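Long-range contact in assemblin (Human herpesvirus 3, PDB 1VZV), which is the serine protease domain that, as a dimer, probably cleaves the herpesvirus assembly (scaffold) protein so that the spherical procapsid can mature to its icosahedral form: residues Ala29-His42 and Phe127-Arg138. Sequence-based numbering, arbitrary orientation.
Sequences ALPPTSKIPINIDH and FTHVALCVVGRR
His42 and His129, two members of the Ser-His-His catalytic triad, meet rim to rim with their ring planes at 83° and centroids 4.8 Å apart. NE2 of His129 lies in the plane of the His42 ring, 3.1 Å from His42 ND1, which also makes a weak hydrogen bond to the Ser112 hydroxyl; the exact ring-to-ring placement is doubtful. Ala131 CB sits over the centre of one face of the His42 ring in a CH-pi contact, 3.4 Å from the centroid. Beside His129, the amide of Asn39 crosses its ring obliquely, the planes 52° apart, with ND2 3.1 Å and OD1 3.3 Å from His129 ND1. The His129 imidazole reaches this place because CG stands between the backbone N and the carbonyl carbon (chi1 74°).

Asn39, His129 and Ala131 sit on the parallel strands 37-40 and 129-133, and His42 follows the first by two residues. Val130 N donates to Pro37 O (3.0 Å), Asn39 N to Val130 O, Leu132 N to Asn39 O and, weakly, Asp41 N to Leu132 O. On the sheet face opposite Asn39 and Ala131, Ile38 CG1 runs alongside Val130 CB at 3.7 Å. Ahead of the two strands in sequence, Ile36 CD1 approaches the edge of the Phe127 ring, which Ala29 and Leu30 also reach.

Ser110, on neighbouring strand 108-112, completes the triad, and Asp41 OD1 is hydrogen-bonded to His81 of the second subunit. The second histidine thus takes the place of aspartate in classical serine proteases, strand pairing fixing its backbone relative to that leading into His42.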
loop_
_atom_site.group_PDB
_atom_site.type_symbol
_atom_site.label_atom_id
_atom_site.label_comp_id
_atom_site.label_asym_id
_atom_site.label_seq_id
_atom_site.Cartn_x
_atom_site.Cartn_y
_atom_site.Cartn_z
ATOM N N ALA A 29 -17.800 -30.220 4.008
ATOM C CA ALA A 29 -18.088 -28.789 3.987
ATOM C C ALA A 29 -19.091 -28.244 2.932
ATOM O O ALA A 29 -19.754 -27.209 3.144
ATOM C CB ALA A 29 -16.771 -28.029 3.906
ATOM N N LEU A 30 -19.188 -28.895 1.780
ATOM C CA LEU A 30 -20.115 -28.402 0.757
ATOM C C LEU A 30 -21.227 -29.428 0.504
ATOM O O LEU A 30 -21.068 -30.616 0.800
ATOM C CB LEU A 30 -19.367 -28.055 -0.543
ATOM C CG LEU A 30 -17.834 -27.928 -0.458
ATOM C CD1 LEU A 30 -17.264 -27.713 -1.834
ATOM C CD2 LEU A 30 -17.418 -26.803 0.485
ATOM N N PRO A 31 -22.403 -28.969 0.055
ATOM C CA PRO A 31 -22.689 -27.560 -0.202
ATOM C C PRO A 31 -22.749 -26.903 1.172
ATOM O O PRO A 31 -23.333 -27.474 2.111
ATOM C CB PRO A 31 -24.094 -27.594 -0.837
ATOM C CG PRO A 31 -24.403 -29.108 -1.105
ATOM C CD PRO A 31 -23.635 -29.778 -0.006
ATOM N N PRO A 32 -22.077 -25.746 1.336
ATOM C CA PRO A 32 -22.039 -24.989 2.611
ATOM C C PRO A 32 -23.450 -24.585 3.051
ATOM O O PRO A 32 -24.252 -24.129 2.218
ATOM C CB PRO A 32 -21.197 -23.755 2.259
ATOM C CG PRO A 32 -20.279 -24.277 1.125
ATOM C CD PRO A 32 -21.254 -25.099 0.291
ATOM N N THR A 33 -23.760 -24.750 4.340
ATOM C CA THR A 33 -25.108 -24.407 4.802
ATOM C C THR A 33 -25.344 -22.904 4.720
ATOM O O THR A 33 -26.277 -22.436 4.058
ATOM C CB THR A 33 -25.414 -24.909 6.259
ATOM O OG1 THR A 33 -24.887 -23.983 7.229
ATOM C CG2 THR A 33 -24.814 -26.319 6.493
ATOM N N SER A 34 -24.447 -22.152 5.342
ATOM C CA SER A 34 -24.557 -20.701 5.376
ATOM C C SER A 34 -23.909 -20.005 4.191
ATOM O O SER A 34 -22.704 -20.163 3.939
ATOM C CB SER A 34 -23.979 -20.164 6.690
ATOM N N LYS A 35 -24.723 -19.224 3.484
ATOM C CA LYS A 35 -24.278 -18.459 2.330
ATOM C C LYS A 35 -23.021 -17.658 2.701
ATOM O O LYS A 35 -23.101 -16.625 3.364
ATOM C CB LYS A 35 -25.380 -17.536 1.880
ATOM N N ILE A 36 -21.876 -18.176 2.263
ATOM C CA ILE A 36 -20.557 -17.621 2.527
ATOM C C ILE A 36 -20.316 -16.260 1.927
ATOM O O ILE A 36 -20.510 -16.064 0.729
ATOM C CB ILE A 36 -19.496 -18.566 2.006
ATOM C CG1 ILE A 36 -19.675 -19.922 2.670
ATOM C CG2 ILE A 36 -18.125 -18.030 2.300
ATOM C CD1 ILE A 36 -18.622 -20.912 2.268
ATOM N N PRO A 37 -19.859 -15.305 2.752
ATOM C CA PRO A 37 -19.573 -13.931 2.353
ATOM C C PRO A 37 -18.112 -13.601 2.045
ATOM O O PRO A 37 -17.181 -14.246 2.522
ATOM C CB PRO A 37 -20.085 -13.140 3.544
ATOM C CG PRO A 37 -19.629 -13.983 4.682
ATOM C CD PRO A 37 -19.927 -15.408 4.222
ATOM N N ILE A 38 -17.945 -12.535 1.279
ATOM C CA ILE A 38 -16.650 -12.045 0.855
ATOM C C ILE A 38 -16.404 -10.663 1.455
ATOM O O ILE A 38 -17.125 -9.710 1.180
ATOM C CB ILE A 38 -16.592 -11.999 -0.706
ATOM C CG1 ILE A 38 -16.185 -13.361 -1.243
ATOM C CG2 ILE A 38 -15.655 -10.920 -1.224
ATOM C CD1 ILE A 38 -15.974 -13.374 -2.722
ATOM N N ASN A 39 -15.432 -10.560 2.335
ATOM C CA ASN A 39 -15.130 -9.265 2.901
ATOM C C ASN A 39 -13.666 -8.978 2.624
ATOM O O ASN A 39 -12.956 -9.834 2.099
ATOM C CB ASN A 39 -15.496 -9.180 4.398
ATOM C CG ASN A 39 -14.629 -10.047 5.288
ATOM O OD1 ASN A 39 -13.460 -10.295 4.991
ATOM N ND2 ASN A 39 -15.194 -10.489 6.415
ATOM N N ILE A 40 -13.216 -7.784 2.971
ATOM C CA ILE A 40 -11.842 -7.361 2.736
ATOM C C ILE A 40 -11.062 -7.348 4.052
ATOM O O ILE A 40 -11.560 -6.842 5.029
ATOM C CB ILE A 40 -11.858 -5.921 2.157
ATOM C CG1 ILE A 40 -12.614 -5.869 0.832
ATOM C CG2 ILE A 40 -10.446 -5.347 2.074
ATOM C CD1 ILE A 40 -12.828 -4.480 0.350
ATOM N N ASP A 41 -9.860 -7.912 4.081
ATOM C CA ASP A 41 -9.008 -7.912 5.282
ATOM C C ASP A 41 -9.580 -8.758 6.422
ATOM O O ASP A 41 -9.085 -8.697 7.558
ATOM C CB ASP A 41 -8.786 -6.446 5.755
ATOM C CG ASP A 41 -7.779 -6.303 6.956
ATOM O OD1 ASP A 41 -6.667 -6.879 6.863
ATOM O OD2 ASP A 41 -8.078 -5.574 7.961
ATOM N N HIS A 42 -10.564 -9.602 6.106
ATOM C CA HIS A 42 -11.254 -10.447 7.108
ATOM C C HIS A 42 -12.159 -9.600 8.013
ATOM O O HIS A 42 -12.651 -10.079 9.029
ATOM C CB HIS A 42 -10.298 -11.266 7.974
ATOM C CG HIS A 42 -9.589 -12.352 7.241
ATOM N ND1 HIS A 42 -10.136 -13.580 6.953
ATOM C CD2 HIS A 42 -8.320 -12.400 6.764
ATOM C CE1 HIS A 42 -9.201 -14.315 6.326
ATOM N NE2 HIS A 42 -8.075 -13.642 6.186
ATOM N N PHE A 127 -17.812 -22.737 5.952
ATOM C CA PHE A 127 -16.404 -22.305 5.916
ATOM C C PHE A 127 -16.227 -21.154 6.878
ATOM O O PHE A 127 -15.462 -21.272 7.831
ATOM C CB PHE A 127 -16.002 -21.928 4.506
ATOM C CG PHE A 127 -15.533 -23.098 3.683
ATOM C CD1 PHE A 127 -14.658 -24.043 4.226
ATOM C CD2 PHE A 127 -15.948 -23.258 2.360
ATOM C CE1 PHE A 127 -14.204 -25.127 3.456
ATOM C CE2 PHE A 127 -15.499 -24.332 1.598
ATOM C CZ PHE A 127 -14.624 -25.267 2.149
ATOM N N THR A 128 -16.983 -20.081 6.635
ATOM C CA THR A 128 -17.036 -18.827 7.412
ATOM C C THR A 128 -17.020 -17.661 6.421
ATOM O O THR A 128 -18.093 -17.178 6.025
ATOM C CB THR A 128 -15.950 -18.695 8.524
ATOM O OG1 THR A 128 -16.288 -19.557 9.613
ATOM C CG2 THR A 128 -15.909 -17.304 9.077
ATOM N N HIS A 129 -15.835 -17.259 5.959
ATOM C CA HIS A 129 -15.764 -16.179 4.985
ATOM C C HIS A 129 -14.465 -16.203 4.181
ATOM O O HIS A 129 -13.468 -16.781 4.630
ATOM C CB HIS A 129 -15.955 -14.828 5.661
ATOM C CG HIS A 129 -14.773 -14.395 6.454
ATOM N ND1 HIS A 129 -13.954 -13.349 6.101
ATOM C CD2 HIS A 129 -14.218 -14.939 7.560
ATOM C CE1 HIS A 129 -12.953 -13.299 6.965
ATOM N NE2 HIS A 129 -13.071 -14.245 7.870
ATOM N N VAL A 130 -14.533 -15.617 2.980
ATOM C CA VAL A 130 -13.444 -15.494 2.004
ATOM C C VAL A 130 -12.920 -14.053 2.080
ATOM O O VAL A 130 -13.696 -13.118 1.875
ATOM C CB VAL A 130 -14.003 -15.713 0.561
ATOM C CG1 VAL A 130 -13.006 -15.261 -0.484
ATOM C CG2 VAL A 130 -14.407 -17.183 0.355
ATOM N N ALA A 131 -11.626 -13.855 2.334
ATOM C CA ALA A 131 -11.062 -12.515 2.430
ATOM C C ALA A 131 -10.294 -12.126 1.168
ATOM O O ALA A 131 -9.723 -12.969 0.494
ATOM C CB ALA A 131 -10.168 -12.442 3.602
ATOM N N LEU A 132 -10.353 -10.860 0.791
ATOM C CA LEU A 132 -9.600 -10.397 -0.363
ATOM C C LEU A 132 -8.353 -9.745 0.259
ATOM O O LEU A 132 -8.463 -9.072 1.276
ATOM C CB LEU A 132 -10.417 -9.386 -1.190
ATOM C CG LEU A 132 -11.674 -9.830 -1.967
ATOM C CD1 LEU A 132 -12.227 -8.635 -2.698
ATOM C CD2 LEU A 132 -11.388 -10.969 -2.938
ATOM N N CYS A 133 -7.184 -9.899 -0.351
ATOM C CA CYS A 133 -5.968 -9.357 0.241
ATOM C C CYS A 133 -4.827 -9.323 -0.775
ATOM O O CYS A 133 -5.027 -9.718 -1.904
ATOM C CB CYS A 133 -5.596 -10.298 1.385
ATOM S SG CYS A 133 -5.659 -12.080 0.902
ATOM N N VAL A 134 -3.636 -8.855 -0.391
ATOM C CA VAL A 134 -2.498 -8.857 -1.314
ATOM C C VAL A 134 -2.150 -10.309 -1.621
ATOM O O VAL A 134 -2.410 -10.799 -2.718
ATOM C CB VAL A 134 -1.279 -8.158 -0.733
ATOM C CG1 VAL A 134 -0.053 -8.366 -1.612
ATOM C CG2 VAL A 134 -1.563 -6.709 -0.639
ATOM N N VAL A 135 -1.559 -11.013 -0.665
ATOM C CA VAL A 135 -1.245 -12.413 -0.891
ATOM C C VAL A 135 -1.704 -13.202 0.303
ATOM O O VAL A 135 -1.696 -12.704 1.426
ATOM C CB VAL A 135 0.225 -12.650 -1.141
ATOM C CG1 VAL A 135 0.777 -11.532 -2.022
ATOM C CG2 VAL A 135 0.981 -12.828 0.167
ATOM N N GLY A 136 -2.156 -14.419 0.052
ATOM C CA GLY A 136 -2.642 -15.242 1.136
ATOM C C GLY A 136 -1.637 -16.240 1.660
ATOM O O GLY A 136 -0.589 -16.492 1.068
ATOM N N ARG A 137 -1.985 -16.822 2.793
ATOM C CA ARG A 137 -1.166 -17.827 3.450
ATOM C C ARG A 137 -1.015 -19.079 2.562
ATOM O O ARG A 137 0.008 -19.775 2.648
ATOM C CB ARG A 137 -1.860 -18.249 4.739
ATOM C CG ARG A 137 -2.875 -17.232 5.268
ATOM C CD ARG A 137 -2.241 -16.355 6.342
ATOM N NE ARG A 137 -1.587 -17.199 7.337
ATOM C CZ ARG A 137 -2.188 -18.196 7.987
ATOM N NH1 ARG A 137 -3.493 -18.443 7.819
ATOM N NH2 ARG A 137 -1.483 -18.919 8.848
ATOM N N ARG A 138 -2.040 -19.377 1.742
ATOM C CA ARG A 138 -2.054 -20.558 0.863
ATOM C C ARG A 138 -1.391 -20.430 -0.501
ATOM O O ARG A 138 -1.293 -19.342 -1.051
ATOM C CB ARG A 138 -3.463 -21.130 0.772
ATOM C CG ARG A 138 -3.817 -21.801 2.085
ATOM C CD ARG A 138 -5.284 -22.179 2.308
ATOM N NE ARG A 138 -5.433 -22.605 3.705
ATOM C CZ ARG A 138 -6.579 -22.794 4.345
ATOM N NH1 ARG A 138 -7.750 -22.630 3.737
ATOM N NH2 ARG A 138 -6.531 -23.165 5.615
#